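Local coordinates for conserved hypothetical protein (Sulfolobus solfataricus, PDB 2FNA) that binds ADP and magnesium through an archaeal AAA+ ATPase domain and probably hydrolyses ATP, its cellular role being undefined, at residues 10-15 and 20-25; 44-49 and 204-209; 49-54 and 140-145. All coordinates share one frame; numbering follows the deposited sequence.

Contact 1. Residues 10-15 and 20-25. With ADP (adenosine-5'-diphosphate), chain D.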
loop_
_atom_site.group_PDB
_atom_site.type_symbol
_atom_site.label_atom_id
_atom_site.label_comp_id
_atom_site.label_asym_id
_atom_site.label_seq_id
_atom_site.Cartn_x
_atom_site.Cartn_y
_atom_site.Cartn_z
ATOM N N ASP A 10 -11.827 2.153 -9.983
ATOM C CA ASP A 10 -11.034 2.507 -11.156
ATOM C C ASP A 10 -11.604 3.707 -11.929
ATOM O O ASP A 10 -11.041 4.099 -12.943
ATOM C CB ASP A 10 -10.832 1.288 -12.062
ATOM C CG ASP A 10 -12.147 0.703 -12.601
ATOM O OD1 ASP A 10 -13.220 1.328 -12.448
ATOM O OD2 ASP A 10 -12.097 -0.395 -13.190
ATOM N N ASN A 11 -12.705 4.281 -11.442
ATOM C CA ASN A 11 -13.391 5.400 -12.085
ATOM C C ASN A 11 -13.692 6.411 -11.014
ATOM O O ASN A 11 -14.163 6.042 -9.935
ATOM C CB ASN A 11 -14.705 4.924 -12.735
ATOM C CG ASN A 11 -15.296 5.944 -13.690
ATOM O OD1 ASN A 11 -15.548 7.097 -13.329
ATOM N ND2 ASN A 11 -15.520 5.523 -14.931
ATOM N N ARG A 12 -13.409 7.681 -11.307
ATOM C CA ARG A 12 -13.686 8.794 -10.399
ATOM C C ARG A 12 -15.183 8.952 -10.060
ATOM O O ARG A 12 -15.540 9.471 -8.998
ATOM C CB ARG A 12 -13.215 10.080 -11.051
ATOM C CG ARG A 12 -13.362 11.307 -10.200
ATOM C CD ARG A 12 -13.118 12.530 -11.036
ATOM N NE ARG A 12 -11.724 12.586 -11.480
ATOM C CZ ARG A 12 -10.814 13.418 -11.005
ATOM N NH1 ARG A 12 -11.118 14.304 -10.060
ATOM N NH2 ARG A 12 -9.586 13.388 -11.508
ATOM N N LYS A 13 -16.050 8.529 -10.968
ATOM C CA LYS A 13 -17.495 8.620 -10.745
ATOM C C LYS A 13 -17.936 7.732 -9.580
ATOM O O LYS A 13 -18.990 7.959 -9.000
ATOM C CB LYS A 13 -18.251 8.291 -12.016
ATOM C CG LYS A 13 -17.983 9.343 -13.136
ATOM C CD LYS A 13 -18.937 9.196 -14.295
ATOM C CE LYS A 13 -18.670 10.225 -15.363
ATOM N NZ LYS A 13 -18.908 11.597 -14.852
ATOM N N ASP A 14 -17.102 6.756 -9.227
ATOM C CA ASP A 14 -17.365 5.837 -8.123
ATOM C C ASP A 14 -16.577 6.187 -6.850
ATOM O O ASP A 14 -16.566 5.414 -5.909
ATOM C CB ASP A 14 -16.980 4.418 -8.538
ATOM C CG ASP A 14 -17.732 3.917 -9.780
ATOM O OD1 ASP A 14 -18.890 4.322 -10.014
ATOM O OD2 ASP A 14 -17.165 3.078 -10.517
ATOM N N PHE A 15 -15.943 7.357 -6.801
ATOM C CA PHE A 15 -14.960 7.626 -5.797
ATOM C C PHE A 15 -15.227 8.963 -5.138
ATOM O O PHE A 15 -15.346 9.966 -5.808
ATOM C CB PHE A 15 -13.584 7.584 -6.483
ATOM C CG PHE A 15 -12.431 7.486 -5.556
ATOM C CD1 PHE A 15 -12.083 6.255 -4.989
ATOM C CD2 PHE A 15 -11.646 8.603 -5.274
ATOM C CE1 PHE A 15 -11.006 6.156 -4.153
ATOM C CE2 PHE A 15 -10.577 8.505 -4.433
ATOM C CZ PHE A 15 -10.242 7.255 -3.867
ATOM N N LYS A 20 -7.700 16.778 -4.884
ATOM C CA LYS A 20 -6.360 17.362 -4.845
ATOM C C LYS A 20 -5.307 16.262 -4.960
ATOM O O LYS A 20 -4.294 16.434 -5.630
ATOM C CB LYS A 20 -6.114 18.126 -3.526
ATOM C CG LYS A 20 -7.005 19.332 -3.326
ATOM N N GLU A 21 -5.552 15.134 -4.288
ATOM C CA GLU A 21 -4.607 14.031 -4.295
ATOM C C GLU A 21 -4.487 13.405 -5.678
ATOM O O GLU A 21 -3.388 13.129 -6.125
ATOM C CB GLU A 21 -4.970 12.982 -3.253
ATOM C CG GLU A 21 -4.787 13.452 -1.815
ATOM C CD GLU A 21 -5.914 14.353 -1.313
ATOM O OE1 GLU A 21 -6.933 14.510 -2.014
ATOM O OE2 GLU A 21 -5.767 14.927 -0.213
ATOM N N ILE A 22 -5.609 13.180 -6.347
ATOM C CA ILE A 22 -5.610 12.554 -7.673
ATOM C C ILE A 22 -4.938 13.486 -8.664
ATOM O O ILE A 22 -4.206 13.043 -9.534
ATOM C CB ILE A 22 -7.044 12.244 -8.173
ATOM C CG1 ILE A 22 -7.710 11.194 -7.290
ATOM C CG2 ILE A 22 -7.046 11.795 -9.652
ATOM C CD1 ILE A 22 -9.271 11.208 -7.394
ATOM N N GLU A 23 -5.194 14.779 -8.552
ATOM C CA GLU A 23 -4.640 15.719 -9.508
ATOM C C GLU A 23 -3.120 15.794 -9.349
ATOM O O GLU A 23 -2.396 15.865 -10.323
ATOM C CB GLU A 23 -5.278 17.096 -9.320
ATOM C CG GLU A 23 -4.889 18.153 -10.406
ATOM N N LYS A 24 -2.646 15.796 -8.108
ATOM C CA LYS A 24 -1.207 15.765 -7.832
ATOM C C LYS A 24 -0.520 14.494 -8.355
ATOM O O LYS A 24 0.544 14.557 -8.978
ATOM C CB LYS A 24 -0.949 15.898 -6.325
ATOM C CG LYS A 24 0.554 15.879 -5.955
ATOM C CD LYS A 24 0.827 16.451 -4.577
ATOM C CE LYS A 24 2.329 16.561 -4.331
ATOM N NZ LYS A 24 2.624 16.913 -2.914
ATOM N N LEU A 25 -1.112 13.344 -8.056
ATOM C CA LEU A 25 -0.663 12.064 -8.615
ATOM C C LEU A 25 -0.544 12.084 -10.132
ATOM O O LEU A 25 0.486 11.734 -10.696
ATOM C CB LEU A 25 -1.615 10.957 -8.206
ATOM C CG LEU A 25 -1.323 9.532 -8.707
ATOM C CD1 LEU A 25 -2.011 8.520 -7.820
ATOM C CD2 LEU A 25 -1.720 9.313 -10.154
HETATM P PB ADP D . -5.364 0.896 -0.288
HETATM O O1B ADP D . -4.936 2.213 0.274
HETATM O O2B ADP D . -5.335 -0.206 0.767
HETATM O O3B ADP D . -4.783 0.504 -1.605
HETATM P PA ADP D . -7.917 0.669 -1.756
HETATM O O1A ADP D . -7.800 1.506 -2.989
HETATM O O2A ADP D . -7.683 -0.758 -2.030
HETATM O O3A ADP D . -6.998 1.134 -0.497
HETATM O "O5'" ADP D . -9.326 1.020 -1.112
HETATM C "C5'" ADP D . -9.882 0.274 -0.015
HETATM C "C4'" ADP D . -11.395 0.157 -0.183
HETATM O "O4'" ADP D . -12.049 1.379 0.102
HETATM C "C3'" ADP D . -11.845 -0.205 -1.565
HETATM O "O3'" ADP D . -13.104 -0.899 -1.433
HETATM C "C2'" ADP D . -12.116 1.127 -2.229
HETATM O "O2'" ADP D . -13.080 1.038 -3.268
HETATM C "C1'" ADP D . -12.664 1.901 -1.063
HETATM N N9 ADP D . -12.371 3.330 -1.058
HETATM C C8 ADP D . -11.307 3.916 -0.468
HETATM N N7 ADP D . -11.382 5.241 -0.590
HETATM C C5 ADP D . -12.505 5.518 -1.294
HETATM C C6 ADP D . -13.205 6.727 -1.781
HETATM N N6 ADP D . -12.682 7.952 -1.564
HETATM N N1 ADP D . -14.384 6.576 -2.449
HETATM C C2 ADP D . -14.932 5.366 -2.667
HETATM N N3 ADP D . -14.358 4.226 -2.246
HETATM C C4 ADP D . -13.177 4.254 -1.568
#
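R12 and I22 mark the nearest backbone approach, their CA atoms 9.3 Å apart, where the short 3-10 turn at R12 and K13 faces helix 19-27. N11 shapes that turn: N11 OD1 accepts from K13 N at 2.8 Å on a lone pair, an Asx turn. From I22 two branches reach across. CG2 touches R12 NH2 at 3.5 Å, while CD1 lies over a face of the same guanidinium and also meets F15 CD2 at 4.1 Å, approaching that ring obliquely. The R12 chain runs extended and then bends at chi3 (-66°), which turns its planar end onto I22; NH2 also forms a salt bridge with E53. F15 offers one face to the adenine of ADP, with CE1 3.3 Å from ADP C6 and N6 above the ring centre. A serine in place of F15 would probably leave the adenine without this flat cover and I22 CD1 without its aromatic neighbour. F15 is part of the nucleotide pocket, and its ring also packs on S45, I46 and I49 of helix 43-54, while E21 and K24 of helix 19-27 lean on strand 202-206.

Contact 2. Residues 44-49 and 204-209. With MG (magnesium ion), chain C; ADP (adenosine-5'-diphosphate), chain D; EDO (1,2-ethanediol), chain H.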
loop_
_atom_site.group_PDB
_atom_site.type_symbol
_atom_site.label_atom_id
_atom_site.label_comp_id
_atom_site.label_asym_id
_atom_site.label_seq_id
_atom_site.Cartn_x
_atom_site.Cartn_y
_atom_site.Cartn_z
ATOM N N SER A 44 -4.508 2.283 -3.928
ATOM C CA SER A 44 -4.614 1.559 -5.202
ATOM C C SER A 44 -5.713 2.178 -6.080
ATOM O O SER A 44 -5.553 2.282 -7.300
ATOM C CB SER A 44 -4.831 0.046 -5.001
ATOM O OG SER A 44 -3.753 -0.574 -4.301
ATOM N N SER A 45 -6.809 2.618 -5.457
ATOM C CA SER A 45 -7.896 3.322 -6.161
ATOM C C SER A 45 -7.457 4.590 -6.918
ATOM O O SER A 45 -7.777 4.768 -8.129
ATOM C CB SER A 45 -9.057 3.648 -5.190
ATOM O OG SER A 45 -9.635 2.482 -4.577
ATOM N N ILE A 46 -6.761 5.504 -6.248
ATOM C CA ILE A 46 -6.393 6.743 -6.945
ATOM C C ILE A 46 -5.363 6.501 -8.028
ATOM O O ILE A 46 -5.330 7.227 -9.006
ATOM C CB ILE A 46 -5.905 7.881 -6.025
ATOM C CG1 ILE A 46 -4.609 7.539 -5.277
ATOM C CG2 ILE A 46 -7.002 8.336 -5.098
ATOM C CD1 ILE A 46 -3.879 8.801 -4.808
ATOM N N ILE A 47 -4.537 5.470 -7.845
ATOM C CA ILE A 47 -3.552 5.053 -8.837
ATOM C C ILE A 47 -4.265 4.535 -10.078
ATOM O O ILE A 47 -3.939 4.944 -11.204
ATOM C CB ILE A 47 -2.583 3.985 -8.269
ATOM C CG1 ILE A 47 -1.665 4.620 -7.220
ATOM C CG2 ILE A 47 -1.677 3.383 -9.358
ATOM C CD1 ILE A 47 -0.760 3.649 -6.513
ATOM N N LYS A 48 -5.233 3.642 -9.872
ATOM C CA LYS A 48 -6.069 3.144 -10.977
ATOM C C LYS A 48 -6.874 4.256 -11.666
ATOM O O LYS A 48 -6.893 4.348 -12.881
ATOM C CB LYS A 48 -6.997 2.088 -10.454
ATOM C CG LYS A 48 -6.240 0.819 -10.066
ATOM C CD LYS A 48 -7.064 -0.076 -9.151
ATOM C CE LYS A 48 -7.151 -1.443 -9.697
ATOM N NZ LYS A 48 -7.969 -1.440 -10.953
ATOM N N ILE A 49 -7.513 5.119 -10.884
ATOM C CA ILE A 49 -8.238 6.250 -11.432
ATOM C C ILE A 49 -7.273 7.111 -12.230
ATOM O O ILE A 49 -7.564 7.457 -13.368
ATOM C CB ILE A 49 -8.927 7.064 -10.305
ATOM C CG1 ILE A 49 -10.095 6.268 -9.722
ATOM C CG2 ILE A 49 -9.386 8.443 -10.804
ATOM C CD1 ILE A 49 -10.570 6.813 -8.398
ATOM N N VAL A 204 1.978 12.096 -2.362
ATOM C CA VAL A 204 0.548 12.205 -2.074
ATOM C C VAL A 204 0.231 11.255 -0.906
ATOM O O VAL A 204 0.647 10.095 -0.921
ATOM C CB VAL A 204 -0.237 11.750 -3.304
ATOM C CG1 VAL A 204 -1.704 11.868 -3.078
ATOM C CG2 VAL A 204 0.182 12.560 -4.541
ATOM N N GLU A 205 -0.427 11.743 0.137
ATOM C CA GLU A 205 -0.795 10.902 1.275
ATOM C C GLU A 205 -2.328 10.853 1.430
ATOM O O GLU A 205 -2.977 11.881 1.442
ATOM C CB GLU A 205 -0.186 11.420 2.565
ATOM C CG GLU A 205 -0.497 10.506 3.754
ATOM C CD GLU A 205 0.087 10.973 5.087
ATOM O OE1 GLU A 205 0.646 12.092 5.154
ATOM O OE2 GLU A 205 -0.022 10.188 6.067
ATOM N N LEU A 206 -2.882 9.658 1.609
ATOM C CA LEU A 206 -4.299 9.509 1.912
ATOM C C LEU A 206 -4.526 9.234 3.391
ATOM O O LEU A 206 -4.077 8.211 3.930
ATOM C CB LEU A 206 -4.890 8.404 1.083
ATOM C CG LEU A 206 -4.834 8.622 -0.433
ATOM C CD1 LEU A 206 -5.284 7.406 -1.130
ATOM C CD2 LEU A 206 -5.690 9.785 -0.796
ATOM N N LYS A 207 -5.197 10.168 4.045
ATOM C CA LYS A 207 -5.451 10.043 5.474
ATOM C C LYS A 207 -6.826 9.423 5.619
ATOM O O LYS A 207 -7.628 9.493 4.699
ATOM C CB LYS A 207 -5.305 11.419 6.186
ATOM C CG LYS A 207 -3.810 11.820 6.332
ATOM C CD LYS A 207 -3.620 13.110 7.037
ATOM C CE LYS A 207 -2.150 13.569 6.987
ATOM N NZ LYS A 207 -1.186 12.552 7.580
ATOM N N PRO A 208 -7.087 8.770 6.757
ATOM C CA PRO A 208 -8.439 8.381 7.095
ATOM C C PRO A 208 -9.373 9.563 6.955
ATOM O O PRO A 208 -8.953 10.723 7.160
ATOM C CB PRO A 208 -8.329 8.035 8.584
ATOM C CG PRO A 208 -6.949 7.561 8.734
ATOM C CD PRO A 208 -6.138 8.420 7.819
ATOM N N PHE A 209 -10.636 9.297 6.673
ATOM C CA PHE A 209 -11.637 10.353 6.768
ATOM C C PHE A 209 -11.754 10.927 8.180
ATOM O O PHE A 209 -11.736 10.188 9.181
ATOM C CB PHE A 209 -13.004 9.839 6.318
ATOM C CG PHE A 209 -13.071 9.410 4.860
ATOM C CD1 PHE A 209 -12.413 10.101 3.875
ATOM C CD2 PHE A 209 -13.872 8.351 4.483
ATOM C CE1 PHE A 209 -12.501 9.693 2.536
ATOM C CE2 PHE A 209 -13.986 7.958 3.143
ATOM C CZ PHE A 209 -13.312 8.647 2.173
HETATM MG MG MG C . -3.722 -1.094 -2.212
HETATM P PB ADP D . -5.364 0.896 -0.288
HETATM O O1B ADP D . -4.936 2.213 0.274
HETATM O O2B ADP D . -5.335 -0.206 0.767
HETATM O O3B ADP D . -4.783 0.504 -1.605
HETATM P PA ADP D . -7.917 0.669 -1.756
HETATM O O1A ADP D . -7.800 1.506 -2.989
HETATM O O2A ADP D . -7.683 -0.758 -2.030
HETATM O O3A ADP D . -6.998 1.134 -0.497
HETATM O "O5'" ADP D . -9.326 1.020 -1.112
HETATM C "C5'" ADP D . -9.882 0.274 -0.015
HETATM C "C4'" ADP D . -11.395 0.157 -0.183
HETATM O "O4'" ADP D . -12.049 1.379 0.102
HETATM C "C3'" ADP D . -11.845 -0.205 -1.565
HETATM O "O3'" ADP D . -13.104 -0.899 -1.433
HETATM C "C2'" ADP D . -12.116 1.127 -2.229
HETATM O "O2'" ADP D . -13.080 1.038 -3.268
HETATM C "C1'" ADP D . -12.664 1.901 -1.063
HETATM N N9 ADP D . -12.371 3.330 -1.058
HETATM C C8 ADP D . -11.307 3.916 -0.468
HETATM N N7 ADP D . -11.382 5.241 -0.590
HETATM C C5 ADP D . -12.505 5.518 -1.294
HETATM C C6 ADP D . -13.205 6.727 -1.781
HETATM N N6 ADP D . -12.682 7.952 -1.564
HETATM N N1 ADP D . -14.384 6.576 -2.449
HETATM C C2 ADP D . -14.932 5.366 -2.667
HETATM N N3 ADP D . -14.358 4.226 -2.246
HETATM C C4 ADP D . -13.177 4.254 -1.568
HETATM C C1 EDO H . -5.974 0.072 -13.970
HETATM O O1 EDO H . -7.279 -0.322 -13.534
HETATM C C2 EDO H . -5.098 -1.166 -14.144
HETATM O O2 EDO H . -5.043 -1.950 -12.940
HETATM O O HOH W 1 -3.545 -1.790 -0.217
HETATM O O HOH W 2 -1.926 -0.229 -2.231
HETATM O O HOH W 3 -5.548 -2.081 -2.569
HETATM O O HOH W 4 -2.724 -2.828 -2.944
#
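I46 meets the strand through a single methyl, CD1, which approaches two residues differently. Toward L206 it points tip to tip, with I46 CD1 4.2 Å from L206 CD1. V204 is passed alongside, the two side chains running in opposite directions, and I46 CD1 comes within 4.1 Å of V204 CG1. Setting CG1 of I46 between the backbone N and the carbonyl carbon (chi1 63°) carries CD1 toward the strand. I22 and L25 of helix 19-27 also pack on I46, joining it to a second helix.

The two residues before I46 on the same helix turn to the nucleotide. Strand 32-37, the loop after it and helix 43-54 fit a P-loop (Walker A), and S44 and S45 stand at the start of that helix. S44 N gives ADP O3B a nearly straight bond (2.9 Å, 166°), and S44 OG binds the magnesium ion at 2.1 Å. O3B and four waters complete an octahedron in which water 1 lies across from the serine oxygen; this water donates to ADP O2B, and water 3 to O2A. S45 grips the alpha-phosphate twice: S45 OG donates to ADP O1A at 2.6 Å and S45 N reaches the same oxygen at 2.9 Å. Both hydroxyls lie beside their own backbone N, which brings OG and amide to the same side of the helix start. Farther along the other segment, F209 presents its ring edge to the base, CZ lying 3.9 Å from ADP N6 with that amino nitrogen near the ring plane.

Contact 3. Residues 49-54 and 140-145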
loop_
_atom_site.group_PDB
_atom_site.type_symbol
_atom_site.label_atom_id
_atom_site.label_comp_id
_atom_site.label_asym_id
_atom_site.label_seq_id
_atom_site.Cartn_x
_atom_site.Cartn_y
_atom_site.Cartn_z
ATOM N N ILE A 49 -7.513 5.119 -10.884
ATOM C CA ILE A 49 -8.238 6.250 -11.432
ATOM C C ILE A 49 -7.273 7.111 -12.230
ATOM O O ILE A 49 -7.564 7.457 -13.368
ATOM C CB ILE A 49 -8.927 7.064 -10.305
ATOM C CG1 ILE A 49 -10.095 6.268 -9.722
ATOM C CG2 ILE A 49 -9.386 8.443 -10.804
ATOM C CD1 ILE A 49 -10.570 6.813 -8.398
ATOM N N GLY A 50 -6.109 7.428 -11.624
ATOM C CA GLY A 50 -5.083 8.279 -12.236
ATOM C C GLY A 50 -4.593 7.745 -13.574
ATOM O O GLY A 50 -4.563 8.473 -14.535
ATOM N N ILE A 51 -4.199 6.471 -13.633
ATOM C CA ILE A 51 -3.676 5.896 -14.881
ATOM C C ILE A 51 -4.747 5.704 -15.927
ATOM O O ILE A 51 -4.466 5.844 -17.113
ATOM C CB ILE A 51 -2.877 4.543 -14.686
ATOM C CG1 ILE A 51 -3.747 3.380 -14.249
ATOM C CG2 ILE A 51 -1.701 4.733 -13.733
ATOM C CD1 ILE A 51 -2.884 2.150 -13.744
ATOM N N ASN A 52 -5.976 5.383 -15.510
ATOM C CA ASN A 52 -7.114 5.359 -16.453
ATOM C C ASN A 52 -7.366 6.720 -17.088
ATOM O O ASN A 52 -7.563 6.799 -18.289
ATOM C CB ASN A 52 -8.410 4.858 -15.782
ATOM C CG ASN A 52 -8.434 3.343 -15.600
ATOM O OD1 ASN A 52 -7.845 2.594 -16.390
ATOM N ND2 ASN A 52 -9.111 2.888 -14.550
ATOM N N GLU A 53 -7.374 7.785 -16.279
ATOM C CA GLU A 53 -7.611 9.126 -16.817
ATOM C C GLU A 53 -6.460 9.668 -17.690
ATOM O O GLU A 53 -6.694 10.373 -18.673
ATOM C CB GLU A 53 -7.975 10.105 -15.698
ATOM C CG GLU A 53 -9.374 9.905 -15.145
ATOM C CD GLU A 53 -9.727 10.820 -13.991
ATOM O OE1 GLU A 53 -8.953 11.756 -13.684
ATOM O OE2 GLU A 53 -10.790 10.569 -13.367
ATOM N N LEU A 54 -5.222 9.365 -17.325
ATOM C CA LEU A 54 -4.052 9.807 -18.100
ATOM C C LEU A 54 -3.989 9.148 -19.461
ATOM O O LEU A 54 -3.463 9.741 -20.395
ATOM C CB LEU A 54 -2.743 9.527 -17.360
ATOM C CG LEU A 54 -2.439 10.416 -16.150
ATOM C CD1 LEU A 54 -1.246 9.875 -15.367
ATOM C CD2 LEU A 54 -2.235 11.868 -16.612
ATOM N N ILE A 140 4.233 4.779 -17.471
ATOM C CA ILE A 140 4.103 4.773 -16.039
ATOM C C ILE A 140 4.439 3.389 -15.550
ATOM O O ILE A 140 3.948 2.381 -16.086
ATOM C CB ILE A 140 2.692 5.175 -15.623
ATOM C CG1 ILE A 140 2.380 6.559 -16.202
ATOM C CG2 ILE A 140 2.536 5.105 -14.097
ATOM C CD1 ILE A 140 0.975 6.986 -16.034
ATOM N N ILE A 141 5.293 3.344 -14.539
ATOM C CA ILE A 141 5.666 2.110 -13.898
ATOM C C ILE A 141 5.119 2.175 -12.485
ATOM O O ILE A 141 5.548 3.012 -11.675
ATOM C CB ILE A 141 7.175 1.889 -13.818
ATOM C CG1 ILE A 141 7.853 2.125 -15.163
ATOM C CG2 ILE A 141 7.450 0.482 -13.288
ATOM C CD1 ILE A 141 7.761 1.008 -16.138
ATOM N N VAL A 142 4.150 1.307 -12.214
ATOM C CA VAL A 142 3.496 1.263 -10.928
ATOM C C VAL A 142 4.049 0.124 -10.132
ATOM O O VAL A 142 4.027 -1.043 -10.578
ATOM C CB VAL A 142 1.959 1.091 -11.075
ATOM C CG1 VAL A 142 1.287 1.070 -9.744
ATOM C CG2 VAL A 142 1.383 2.194 -11.944
ATOM N N LEU A 143 4.514 0.473 -8.937
ATOM C CA LEU A 143 4.942 -0.483 -7.945
ATOM C C LEU A 143 4.017 -0.301 -6.780
ATOM O O LEU A 143 4.262 0.520 -5.909
ATOM C CB LEU A 143 6.387 -0.208 -7.539
ATOM C CG LEU A 143 7.425 -0.180 -8.670
ATOM C CD1 LEU A 143 8.784 0.105 -8.126
ATOM C CD2 LEU A 143 7.443 -1.471 -9.428
ATOM N N ASP A 144 2.922 -1.050 -6.796
ATOM C CA ASP A 144 1.890 -0.896 -5.800
ATOM C C ASP A 144 2.241 -1.796 -4.613
ATOM O O ASP A 144 2.224 -3.020 -4.709
ATOM C CB ASP A 144 0.533 -1.224 -6.414
ATOM C CG ASP A 144 -0.663 -0.782 -5.553
ATOM O OD1 ASP A 144 -0.482 -0.185 -4.472
ATOM O OD2 ASP A 144 -1.820 -1.062 -5.985
ATOM N N GLU A 145 2.542 -1.138 -3.506
ATOM C CA GLU A 145 3.157 -1.723 -2.299
ATOM C C GLU A 145 4.647 -2.047 -2.518
ATOM O O GLU A 145 5.102 -3.157 -2.280
ATOM C CB GLU A 145 2.364 -2.922 -1.759
ATOM C CG GLU A 145 0.910 -2.574 -1.320
ATOM C CD GLU A 145 0.812 -1.676 -0.112
ATOM O OE1 GLU A 145 1.756 -1.608 0.715
ATOM O OE2 GLU A 145 -0.231 -1.000 0.029
#
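I51 and L54 pack on I140 and V142, where the last turns of helix 43-54 run nearly antiparallel to strand 139-144: the short axes make 167° and approach to 11.2 Å. Such a direction is expected of a helix laid on the parallel sheet of a P-loop domain.

The contact itself is apolar. I140 extends CD1 to both helix residues. It crosses L54 at about a right angle and meets it methyl to methyl, I140 CD1 lying 3.7 Å from L54 CD1; it runs obliquely to I51, whose CG2 is 4.2 Å from I140 CD1. The same I51 CG2 also approaches V142 CG2 more loosely, at 4.4 Å. Here chi1 of 68° puts CG1 of I51 between the backbone N and the carbonyl carbon, leaving the short branch CG2 to face the strand. L28 closes over L54 and I140, while Y60 of the neighbouring strand 58-62 packs on I51 and V142.

Polar groups gather at the strand's end. D144 OD1 is hydrogen-bonded to S176 OG, and its OD2 to Y60 OH and to S44 OG, the magnesium-binding hydroxyl, so D144 belongs to the second shell of the metal. Four hydrophobic residues followed by D144 and E145 are consistent with a Walker B motif.

Because the touching atoms are all methyl carbons, the helix is held to this strand by burial and shape, without any directional bond, while the acidic side chains of D144 and E145 make directional polar bonds at the end nearer the nucleotide.

Overall arrangement
Contacts 2 and 3 both use helix 43-54 of the ATPase domain, and contact 1 packs against it through F15 and L25. Contact 1 comes first along the chain and closes before the others open; contact 3 is nested inside the long loop that contact 2 closes. Centres of contacts 1 and 2 lie about 8 Å apart, and that of contact 3 about 11 Å from each. Contacts 2 and 3 share I49 and reach the same five-stranded parallel sheet, at edge strand 202-206 and at strand 139-144. Contacts 1 and 2 both touch ADP, at the base and at base and phosphates respectively. One helix thus joins the base-covering loop, the metal site and the sheet into a single nucleotide-binding core.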